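Local coordinates for protein beta-galactosidase (Trichoderma reesei, PDB 3OGR) that probably hydrolyses terminal non-reducing beta-D-galactose residues of beta-D-galactosides, as a family 35 glycoside hydrolase, and holds beta-D-galactose in its active site, at residues A[44-49]-A[74-79]; A[115-120]-A[152-157]; A[175-180]-A[198-203]. All blocks are in the same frame, centred on the assembly; numbering follows the deposited sequence.

Contact 1. Residues A[44-49]-A[74-79]; sequences SGEVHP and SFYVDW. With GAL (beta-D-galactopyranose), chain E.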
loop_
_atom_site.group_PDB
_atom_site.type_symbol
_atom_site.label_atom_id
_atom_site.label_comp_id
_atom_site.label_asym_id
_atom_site.label_seq_id
_atom_site.Cartn_x
_atom_site.Cartn_y
_atom_site.Cartn_z
ATOM N N SER A 44 0.056 8.222 -10.387
ATOM C CA SER A 44 0.171 6.785 -10.130
ATOM C C SER A 44 -0.058 6.491 -8.654
ATOM O O SER A 44 0.155 7.361 -7.810
ATOM C CB SER A 44 1.615 6.394 -10.520
ATOM O OG SER A 44 1.894 5.060 -10.122
ATOM N N GLY A 45 -0.543 5.267 -8.397
ATOM C CA GLY A 45 -0.700 4.815 -7.033
ATOM C C GLY A 45 0.094 3.560 -6.791
ATOM O O GLY A 45 0.122 2.672 -7.631
ATOM N N GLU A 46 0.702 3.439 -5.617
ATOM C CA GLU A 46 1.460 2.242 -5.295
ATOM C C GLU A 46 0.539 1.090 -4.814
ATOM O O GLU A 46 -0.301 1.319 -3.936
ATOM C CB GLU A 46 2.485 2.571 -4.185
ATOM C CG GLU A 46 3.507 1.406 -3.973
ATOM C CD GLU A 46 4.736 1.434 -4.876
ATOM O OE1 GLU A 46 4.873 2.408 -5.669
ATOM O OE2 GLU A 46 5.606 0.554 -4.695
ATOM N N VAL A 47 0.781 -0.100 -5.340
ATOM C CA VAL A 47 0.047 -1.334 -5.023
ATOM C C VAL A 47 1.076 -2.432 -5.054
ATOM O O VAL A 47 1.842 -2.508 -6.014
ATOM C CB VAL A 47 -1.062 -1.654 -6.014
ATOM C CG1 VAL A 47 -1.766 -3.036 -5.697
ATOM C CG2 VAL A 47 -2.114 -0.499 -6.036
ATOM N N HIS A 48 1.071 -3.314 -4.068
ATOM C CA HIS A 48 2.063 -4.413 -4.045
ATOM C C HIS A 48 1.309 -5.753 -4.236
ATOM O O HIS A 48 0.604 -6.182 -3.320
ATOM C CB HIS A 48 2.842 -4.430 -2.725
ATOM C CG HIS A 48 3.668 -3.195 -2.543
ATOM N ND1 HIS A 48 4.210 -2.803 -1.323
ATOM C CD2 HIS A 48 4.052 -2.262 -3.452
ATOM C CE1 HIS A 48 4.874 -1.667 -1.503
ATOM N NE2 HIS A 48 4.810 -1.332 -2.787
ATOM N N PRO A 49 1.485 -6.383 -5.400
ATOM C CA PRO A 49 0.666 -7.598 -5.693
ATOM C C PRO A 49 0.873 -8.674 -4.626
ATOM O O PRO A 49 -0.069 -9.379 -4.302
ATOM C CB PRO A 49 1.136 -8.063 -7.073
ATOM C CG PRO A 49 2.459 -7.300 -7.345
ATOM C CD PRO A 49 2.383 -5.955 -6.516
ATOM N N SER A 74 2.189 1.776 -9.493
ATOM C CA SER A 74 3.611 1.418 -9.282
ATOM C C SER A 74 3.643 0.239 -8.377
ATOM O O SER A 74 2.900 0.216 -7.393
ATOM C CB SER A 74 4.331 2.636 -8.717
ATOM O OG SER A 74 5.612 2.296 -8.258
ATOM N N PHE A 75 4.480 -0.764 -8.663
ATOM C CA PHE A 75 4.491 -1.952 -7.821
ATOM C C PHE A 75 5.910 -2.453 -7.595
ATOM O O PHE A 75 6.758 -2.418 -8.505
ATOM C CB PHE A 75 3.629 -3.089 -8.451
ATOM C CG PHE A 75 4.192 -3.706 -9.724
ATOM C CD1 PHE A 75 4.055 -3.086 -10.949
ATOM C CD2 PHE A 75 4.865 -4.935 -9.659
ATOM C CE1 PHE A 75 4.558 -3.717 -12.125
ATOM C CE2 PHE A 75 5.424 -5.536 -10.823
ATOM C CZ PHE A 75 5.238 -4.910 -12.054
ATOM N N TYR A 76 6.135 -2.959 -6.390
ATOM C CA TYR A 76 7.306 -3.781 -6.089
ATOM C C TYR A 76 7.079 -5.236 -6.389
ATOM O O TYR A 76 5.910 -5.756 -6.389
ATOM C CB TYR A 76 7.681 -3.673 -4.560
ATOM C CG TYR A 76 8.342 -2.375 -4.155
ATOM C CD1 TYR A 76 9.439 -1.813 -4.884
ATOM C CD2 TYR A 76 7.978 -1.792 -2.921
ATOM C CE1 TYR A 76 10.092 -0.609 -4.382
ATOM C CE2 TYR A 76 8.634 -0.656 -2.431
ATOM C CZ TYR A 76 9.663 -0.067 -3.173
ATOM O OH TYR A 76 10.267 1.064 -2.701
ATOM N N VAL A 77 8.206 -5.939 -6.584
ATOM C CA VAL A 77 8.209 -7.412 -6.529
ATOM C C VAL A 77 9.106 -7.809 -5.368
ATOM O O VAL A 77 10.165 -7.201 -5.190
ATOM C CB VAL A 77 8.705 -8.002 -7.849
ATOM C CG1 VAL A 77 8.624 -9.585 -7.816
ATOM C CG2 VAL A 77 7.808 -7.480 -8.950
ATOM N N ASP A 78 8.631 -8.781 -4.568
ATOM C CA ASP A 78 9.395 -9.227 -3.386
ATOM C C ASP A 78 10.168 -10.523 -3.711
ATOM O O ASP A 78 9.593 -11.615 -3.798
ATOM C CB ASP A 78 8.421 -9.424 -2.251
ATOM C CG ASP A 78 9.104 -9.791 -0.924
ATOM O OD1 ASP A 78 10.328 -9.999 -0.820
ATOM O OD2 ASP A 78 8.325 -9.849 0.103
ATOM N N TRP A 79 11.480 -10.354 -3.971
ATOM C CA TRP A 79 12.355 -11.486 -4.317
ATOM C C TRP A 79 12.260 -12.626 -3.295
ATOM O O TRP A 79 12.202 -13.796 -3.679
ATOM C CB TRP A 79 13.778 -10.874 -4.388
ATOM C CG TRP A 79 14.903 -11.860 -4.627
ATOM C CD1 TRP A 79 14.824 -13.179 -5.084
ATOM C CD2 TRP A 79 16.299 -11.546 -4.469
ATOM N NE1 TRP A 79 16.115 -13.706 -5.197
ATOM C CE2 TRP A 79 17.040 -12.740 -4.816
ATOM C CE3 TRP A 79 16.977 -10.410 -4.081
ATOM C CZ2 TRP A 79 18.443 -12.772 -4.766
ATOM C CZ3 TRP A 79 18.397 -10.433 -4.014
ATOM C CH2 TRP A 79 19.091 -11.613 -4.373
HETATM C C1 GAL E . 10.738 4.751 1.058
HETATM C C2 GAL E . 11.139 3.338 0.521
HETATM C C3 GAL E . 9.931 2.424 0.487
HETATM C C4 GAL E . 9.265 2.378 1.868
HETATM C C5 GAL E . 8.951 3.810 2.291
HETATM C C6 GAL E . 8.405 3.937 3.729
HETATM O O1 GAL E . 11.871 5.527 1.446
HETATM O O2 GAL E . 11.624 3.497 -0.811
HETATM O O3 GAL E . 10.336 1.110 0.132
HETATM O O4 GAL E . 10.212 1.808 2.768
HETATM O O5 GAL E . 10.167 4.586 2.321
HETATM O O6 GAL E . 7.145 3.273 3.797
#

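Contact 2. Residues A[115-120]-A[152-157]; sequences PGPYIN and NYVAHI. With GAL (beta-D-galactopyranose), chain E.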
loop_
_atom_site.group_PDB
_atom_site.type_symbol
_atom_site.label_atom_id
_atom_site.label_comp_id
_atom_site.label_asym_id
_atom_site.label_seq_id
_atom_site.Cartn_x
_atom_site.Cartn_y
_atom_site.Cartn_z
ATOM N N PRO A 115 11.179 -3.999 -9.459
ATOM C CA PRO A 115 11.430 -5.338 -8.930
ATOM C C PRO A 115 12.651 -5.476 -8.022
ATOM O O PRO A 115 12.989 -6.593 -7.613
ATOM C CB PRO A 115 11.627 -6.198 -10.181
ATOM C CG PRO A 115 12.285 -5.186 -11.156
ATOM C CD PRO A 115 11.577 -3.854 -10.872
ATOM N N GLY A 116 13.335 -4.368 -7.698
ATOM C CA GLY A 116 14.500 -4.481 -6.838
ATOM C C GLY A 116 15.784 -4.640 -7.624
ATOM O O GLY A 116 16.056 -3.936 -8.583
ATOM N N PRO A 117 16.612 -5.614 -7.220
ATOM C CA PRO A 117 16.337 -6.687 -6.245
ATOM C C PRO A 117 16.021 -6.197 -4.834
ATOM O O PRO A 117 15.255 -6.867 -4.144
ATOM C CB PRO A 117 17.695 -7.449 -6.223
ATOM C CG PRO A 117 18.339 -7.219 -7.509
ATOM C CD PRO A 117 17.809 -5.888 -8.048
ATOM N N TYR A 118 16.645 -5.099 -4.401
ATOM C CA TYR A 118 16.337 -4.587 -3.081
ATOM C C TYR A 118 15.145 -3.617 -3.209
ATOM O O TYR A 118 15.145 -2.716 -4.053
ATOM C CB TYR A 118 17.543 -3.789 -2.506
ATOM C CG TYR A 118 17.247 -3.376 -1.083
ATOM C CD1 TYR A 118 17.210 -4.386 -0.083
ATOM C CD2 TYR A 118 16.934 -2.081 -0.768
ATOM C CE1 TYR A 118 16.891 -4.063 1.209
ATOM C CE2 TYR A 118 16.578 -1.734 0.552
ATOM C CZ TYR A 118 16.576 -2.756 1.517
ATOM O OH TYR A 118 16.136 -2.495 2.797
ATOM N N ILE A 119 14.129 -3.814 -2.339
ATOM C CA ILE A 119 12.910 -2.942 -2.405
ATOM C C ILE A 119 12.587 -2.176 -1.116
ATOM O O ILE A 119 11.860 -1.207 -1.160
ATOM C CB ILE A 119 11.613 -3.767 -2.876
ATOM C CG1 ILE A 119 11.313 -4.904 -1.895
ATOM C CG2 ILE A 119 11.802 -4.229 -4.295
ATOM C CD1 ILE A 119 9.878 -5.419 -2.058
ATOM N N ASN A 120 13.168 -2.610 -0.008
ATOM C CA ASN A 120 12.909 -2.010 1.341
ATOM C C ASN A 120 11.448 -2.346 1.687
ATOM O O ASN A 120 11.193 -3.504 2.050
ATOM C CB ASN A 120 13.265 -0.486 1.390
ATOM C CG ASN A 120 13.613 -0.026 2.769
ATOM O OD1 ASN A 120 14.589 -0.540 3.374
ATOM N ND2 ASN A 120 12.776 0.924 3.328
ATOM N N ASN A 152 19.859 -14.769 -11.043
ATOM C CA ASN A 152 18.783 -15.684 -11.446
ATOM C C ASN A 152 17.428 -14.957 -11.265
ATOM O O ASN A 152 16.565 -14.994 -12.124
ATOM C CB ASN A 152 18.836 -16.943 -10.625
ATOM C CG ASN A 152 17.803 -17.977 -11.073
ATOM O OD1 ASN A 152 17.700 -18.245 -12.253
ATOM N ND2 ASN A 152 17.103 -18.581 -10.112
ATOM N N TYR A 153 17.264 -14.312 -10.140
ATOM C CA TYR A 153 16.029 -13.574 -9.902
ATOM C C TYR A 153 15.822 -12.485 -10.924
ATOM O O TYR A 153 14.727 -12.381 -11.514
ATOM C CB TYR A 153 16.112 -12.944 -8.500
ATOM C CG TYR A 153 14.999 -11.899 -8.241
ATOM C CD1 TYR A 153 13.631 -12.310 -8.156
ATOM C CD2 TYR A 153 15.304 -10.535 -8.125
ATOM C CE1 TYR A 153 12.606 -11.345 -7.969
ATOM C CE2 TYR A 153 14.295 -9.571 -7.992
ATOM C CZ TYR A 153 12.945 -9.994 -7.904
ATOM O OH TYR A 153 11.939 -9.057 -7.747
ATOM N N VAL A 154 16.840 -11.652 -11.216
ATOM C CA VAL A 154 16.550 -10.523 -12.107
ATOM C C VAL A 154 16.308 -11.052 -13.493
ATOM O O VAL A 154 15.405 -10.559 -14.226
ATOM C CB VAL A 154 17.695 -9.457 -12.094
ATOM C CG1 VAL A 154 17.352 -8.349 -13.126
ATOM C CG2 VAL A 154 17.871 -8.907 -10.705
ATOM N N ALA A 155 17.063 -12.082 -13.932
ATOM C CA ALA A 155 16.860 -12.640 -15.304
ATOM C C ALA A 155 15.428 -13.126 -15.432
ATOM O O ALA A 155 14.761 -12.875 -16.465
ATOM C CB ALA A 155 17.799 -13.829 -15.531
ATOM N N HIS A 156 14.898 -13.760 -14.381
ATOM C CA HIS A 156 13.509 -14.245 -14.454
ATOM C C HIS A 156 12.485 -13.123 -14.332
ATOM O O HIS A 156 11.564 -13.057 -15.150
ATOM C CB HIS A 156 13.232 -15.297 -13.360
ATOM C CG HIS A 156 13.745 -16.646 -13.748
ATOM N ND1 HIS A 156 15.035 -17.064 -13.512
ATOM C CD2 HIS A 156 13.097 -17.676 -14.368
ATOM C CE1 HIS A 156 15.174 -18.323 -13.954
ATOM N NE2 HIS A 156 14.002 -18.725 -14.451
ATOM N N ILE A 157 12.617 -12.266 -13.311
ATOM C CA ILE A 157 11.540 -11.281 -13.117
ATOM C C ILE A 157 11.563 -10.208 -14.193
ATOM O O ILE A 157 10.493 -9.750 -14.647
ATOM C CB ILE A 157 11.569 -10.688 -11.700
ATOM C CG1 ILE A 157 10.226 -10.039 -11.311
ATOM C CG2 ILE A 157 12.700 -9.600 -11.558
ATOM C CD1 ILE A 157 9.103 -11.034 -11.171
HETATM C C1 GAL E . 10.738 4.751 1.058
HETATM C C2 GAL E . 11.139 3.338 0.521
HETATM C C3 GAL E . 9.931 2.424 0.487
HETATM C C4 GAL E . 9.265 2.378 1.868
HETATM C C5 GAL E . 8.951 3.810 2.291
HETATM C C6 GAL E . 8.405 3.937 3.729
HETATM O O1 GAL E . 11.871 5.527 1.446
HETATM O O2 GAL E . 11.624 3.497 -0.811
HETATM O O3 GAL E . 10.336 1.110 0.132
HETATM O O4 GAL E . 10.212 1.808 2.768
HETATM O O5 GAL E . 10.167 4.586 2.321
HETATM O O6 GAL E . 7.145 3.273 3.797
#

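Contact 3. Residues A[175-180]-A[198-203]; sequences YQPENE and YVIDQA. With GAL (beta-D-galactopyranose), chain E.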
loop_
_atom_site.group_PDB
_atom_site.type_symbol
_atom_site.label_atom_id
_atom_site.label_comp_id
_atom_site.label_asym_id
_atom_site.label_seq_id
_atom_site.Cartn_x
_atom_site.Cartn_y
_atom_site.Cartn_z
ATOM N N TYR A 175 10.437 1.313 -15.729
ATOM C CA TYR A 175 11.107 0.315 -14.863
ATOM C C TYR A 175 12.078 0.993 -13.943
ATOM O O TYR A 175 12.875 1.842 -14.377
ATOM C CB TYR A 175 11.840 -0.683 -15.787
ATOM C CG TYR A 175 12.539 -1.836 -15.098
ATOM C CD1 TYR A 175 13.737 -1.620 -14.369
ATOM C CD2 TYR A 175 12.024 -3.131 -15.200
ATOM C CE1 TYR A 175 14.446 -2.697 -13.779
ATOM C CE2 TYR A 175 12.735 -4.225 -14.631
ATOM C CZ TYR A 175 13.904 -3.995 -13.925
ATOM O OH TYR A 175 14.562 -5.069 -13.356
ATOM N N GLN A 176 11.977 0.668 -12.646
ATOM C CA GLN A 176 12.953 1.176 -11.692
ATOM C C GLN A 176 13.921 0.084 -11.266
ATOM O O GLN A 176 13.520 -0.937 -10.725
ATOM C CB GLN A 176 12.224 1.645 -10.387
ATOM C CG GLN A 176 13.169 2.160 -9.299
ATOM C CD GLN A 176 12.421 2.440 -8.035
ATOM O OE1 GLN A 176 11.613 3.376 -7.969
ATOM N NE2 GLN A 176 12.694 1.623 -6.999
ATOM N N PRO A 177 15.221 0.310 -11.480
ATOM C CA PRO A 177 16.240 -0.594 -10.898
ATOM C C PRO A 177 16.612 -0.175 -9.498
ATOM O O PRO A 177 16.737 1.024 -9.292
ATOM C CB PRO A 177 17.479 -0.382 -11.821
ATOM C CG PRO A 177 17.268 1.022 -12.447
ATOM C CD PRO A 177 15.776 1.434 -12.250
ATOM N N GLU A 178 16.861 -1.149 -8.616
ATOM C CA GLU A 178 17.314 -0.781 -7.239
ATOM C C GLU A 178 16.217 -0.001 -6.521
ATOM O O GLU A 178 15.042 0.000 -6.944
ATOM C CB GLU A 178 18.694 -0.036 -7.307
ATOM C CG GLU A 178 19.864 -0.843 -6.710
ATOM C CD GLU A 178 19.861 -0.869 -5.154
ATOM O OE1 GLU A 178 19.137 -0.056 -4.523
ATOM O OE2 GLU A 178 20.653 -1.653 -4.540
ATOM N N ASN A 179 16.571 0.591 -5.384
ATOM C CA ASN A 179 15.576 1.363 -4.626
ATOM C C ASN A 179 16.301 2.339 -3.698
ATOM O O ASN A 179 17.039 1.895 -2.784
ATOM C CB ASN A 179 14.668 0.450 -3.774
ATOM C CG ASN A 179 13.517 1.257 -3.180
ATOM O OD1 ASN A 179 12.563 1.582 -3.913
ATOM N ND2 ASN A 179 13.564 1.601 -1.899
ATOM N N GLU A 180 16.062 3.636 -3.866
ATOM C CA GLU A 180 16.692 4.643 -3.006
ATOM C C GLU A 180 18.197 4.380 -2.783
ATOM O O GLU A 180 18.701 4.248 -1.672
ATOM C CB GLU A 180 15.985 4.798 -1.646
ATOM C CG GLU A 180 14.559 5.391 -1.851
ATOM C CD GLU A 180 14.008 6.084 -0.580
ATOM O OE1 GLU A 180 14.551 5.918 0.527
ATOM O OE2 GLU A 180 12.964 6.804 -0.703
ATOM N N TYR A 198 25.859 -2.378 -13.419
ATOM C CA TYR A 198 25.583 -3.824 -13.461
ATOM C C TYR A 198 24.079 -4.074 -13.265
ATOM O O TYR A 198 23.504 -4.919 -13.917
ATOM C CB TYR A 198 26.361 -4.503 -12.344
ATOM C CG TYR A 198 26.244 -6.008 -12.367
ATOM C CD1 TYR A 198 25.195 -6.679 -11.725
ATOM C CD2 TYR A 198 27.170 -6.766 -13.072
ATOM C CE1 TYR A 198 25.105 -8.095 -11.798
ATOM C CE2 TYR A 198 27.113 -8.200 -13.110
ATOM C CZ TYR A 198 26.044 -8.830 -12.478
ATOM O OH TYR A 198 25.988 -10.192 -12.478
ATOM N N VAL A 199 23.472 -3.367 -12.310
ATOM C CA VAL A 199 22.012 -3.508 -12.031
ATOM C C VAL A 199 21.209 -3.070 -13.275
ATOM O O VAL A 199 20.258 -3.801 -13.701
ATOM C CB VAL A 199 21.640 -2.620 -10.825
ATOM C CG1 VAL A 199 20.116 -2.523 -10.574
ATOM C CG2 VAL A 199 22.213 -3.249 -9.587
ATOM N N ILE A 200 21.580 -1.941 -13.913
ATOM C CA ILE A 200 20.942 -1.591 -15.193
ATOM C C ILE A 200 21.136 -2.663 -16.274
ATOM O O ILE A 200 20.162 -3.011 -16.946
ATOM C CB ILE A 200 21.463 -0.219 -15.719
ATOM C CG1 ILE A 200 20.993 0.890 -14.742
ATOM C CG2 ILE A 200 21.093 -0.001 -17.210
ATOM C CD1 ILE A 200 21.721 2.263 -14.942
ATOM N N ASP A 201 22.362 -3.146 -16.436
ATOM C CA ASP A 201 22.640 -4.145 -17.478
ATOM C C ASP A 201 21.808 -5.412 -17.285
ATOM O O ASP A 201 21.357 -6.007 -18.259
ATOM C CB ASP A 201 24.130 -4.580 -17.433
ATOM C CG ASP A 201 25.116 -3.523 -17.889
ATOM O OD1 ASP A 201 24.732 -2.484 -18.466
ATOM O OD2 ASP A 201 26.346 -3.766 -17.594
ATOM N N GLN A 202 21.567 -5.811 -16.005
ATOM C CA GLN A 202 20.761 -7.026 -15.821
ATOM C C GLN A 202 19.349 -6.863 -16.445
ATOM O O GLN A 202 18.800 -7.773 -17.017
ATOM C CB GLN A 202 20.527 -7.322 -14.325
ATOM C CG GLN A 202 21.749 -7.808 -13.600
ATOM C CD GLN A 202 21.460 -7.966 -12.101
ATOM O OE1 GLN A 202 20.969 -7.059 -11.448
ATOM N NE2 GLN A 202 21.738 -9.192 -11.561
ATOM N N ALA A 203 18.768 -5.676 -16.242
ATOM C CA ALA A 203 17.426 -5.402 -16.737
ATOM C C ALA A 203 17.472 -5.283 -18.259
ATOM O O ALA A 203 16.617 -5.868 -18.912
ATOM C CB ALA A 203 16.893 -4.079 -16.133
HETATM C C1 GAL E . 10.738 4.751 1.058
HETATM C C2 GAL E . 11.139 3.338 0.521
HETATM C C3 GAL E . 9.931 2.424 0.487
HETATM C C4 GAL E . 9.265 2.378 1.868
HETATM C C5 GAL E . 8.951 3.810 2.291
HETATM C C6 GAL E . 8.405 3.937 3.729
HETATM O O1 GAL E . 11.871 5.527 1.446
HETATM O O2 GAL E . 11.624 3.497 -0.811
HETATM O O3 GAL E . 10.336 1.110 0.132
HETATM O O4 GAL E . 10.212 1.808 2.768
HETATM O O5 GAL E . 10.167 4.586 2.321
HETATM O O6 GAL E . 7.145 3.273 3.797
#

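Contact 1. Residues A[44-49]-A[74-79]
Two neighbouring parallel strands meet where E46 pairs with S74, and two backbone hydrogen bonds on S74 carry the pairing. S74 N donates to G45 O at 2.9 Å, and S74 O receives V47 N at 3.0 Å. Beyond S74 no further backbone hydrogen bond crosses the two segments; V47 O instead lies 3.1 Å from F75 CB.

The polar side chains gather around the E46 carboxylate. With CG anti to the backbone N (chi1 -170°) and the chain bent at the next bond, the carboxylate folds back over S74. S74 OG donates to E46 OE1 at 2.7 Å, coming from above the carboxylate plane. E46 OE2 takes H48 NE2 at 2.8 Å on its anti lone pair, with the oxygen lying in the imidazole plane. A salt bridge from R114 to OE2 and a hydrogen bond from N320 to OE1 complete the grip, so the buried carboxylate is held from several sides and is probably stabilised as the anion.

Among the rings, E46 OE2 hangs over one face of Y76, off toward the rim. H48 and Y76 run side by side, their planes at an oblique 41°, and Y76 CB makes a CH-pi contact over the imidazole face. This packing backs the phenol, whose OH accepts a hydrogen bond from O3 of galactose at 2.8 Å and also pairs with N179.

On the apolar side P49 CD rests against F75 CB, 3.7 Å away.

The two strands belong to a beta-alpha-beta unit of the TIM-type barrel, made of strand 38-47, helix 58-67 and strand 72-76. Strand 318-321 flanks the first and strand 110-116 the second, while helix 98-107 covers V47, P49 and F75.

Contact 2. Residues A[115-120]-A[152-157]
Y153 reaches from its helix to the end of a barrel strand and donates its hydroxyl hydrogen to P115 O, 2.7 Å from OH. The bond lies in the carbonyl plane on a lone pair, and P115 O in turn sits at the edge of the phenol ring, in its plane. Having CG anti to the backbone N (chi1 168°) sends the ring off the helix toward this carbonyl.

Apolar touches accompany that bond. P115 CB meets I157 CG2 at 3.8 Å; the same methyl also lies over one face of the Y153 ring, offset toward the rim, so it touches both. P117 CG packs on V154 CG2 at 3.6 Å, the two side chains crossing at a slant, and P117 CA approaches Y153 CE2.

Further out, the cis peptide bond before P117 turns the chain from the strand into the loop that reaches the sugar. There N120 ND2 donates to galactose O4 at 2.8 Å. The amide is steadied from its other end by Y118 OH, which gives a 2.6 Å hydrogen bond to N120 OD1, again in plane on a lone pair.

Helix 144-163 thus packs against the end of strand 110-116, which lies between strands 72-76 and 172-177 in the barrel sheet. W79 of helix 79-82 stacks on Y153 and also touches P117.

Contact 3. Residues A[175-180]-A[198-203]
P177 presses its CB against V199 CG1, 3.6 Å apart, in a junction without hydrogen bonds, mostly of carbon contacts. V199 CG1 stands anti to the backbone N (chi1 171°), which directs this methyl at the proline and up to the backbone N of E178. P177 CG makes a looser contact with I200 CG1 at 4.4 Å. Y175 likewise holds CG opposite its backbone N (chi1 -177°), carrying the ring toward the helix; A203 CB lies against the CE1–CZ end of that ring, 3.7 Å from CE1, approaching obliquely.

The side chains toward the sugar are polar. Q176 NE2 bonds both to E178 O (2.9 Å) and to N179 OD1 (3.1 Å), while E178 OE1 receives N179 N; Y195 and R140 also hold the E178 carboxylate. N179 OD1 accepts from Y76 and N215 as well, which tells it from ND2 and turns ND2 to galactose O2, 2.9 Å away and nearly straight at 168°. E180, extended beyond CG, accepts from galactose O1 at OE2, 2.7 Å.

Strand and helix thus meet here by shape alone, while the strand's backbone bonds run to its sheet neighbours.

In the fold
All three contacts are buried, and all bring residues to the same galactose from one barrel sheet; strands 72-76, 110-116 and 172-177 lie side by side in it. Contact 1 is the most central: its centre lies about 8 Å from the centre of the chain, those of contacts 2 and 3 about 19 and 22 Å. It joins strand to strand, with backbone bonds and a buried carboxylate network. The other two join strand to helix: contact 2 has a single hydrogen bond across it, contact 3 none. They adjoin each other through G116 O and E178 N, 2.9 Å apart, while the N179 partner of Y76 in contact 1 belongs to contact 3.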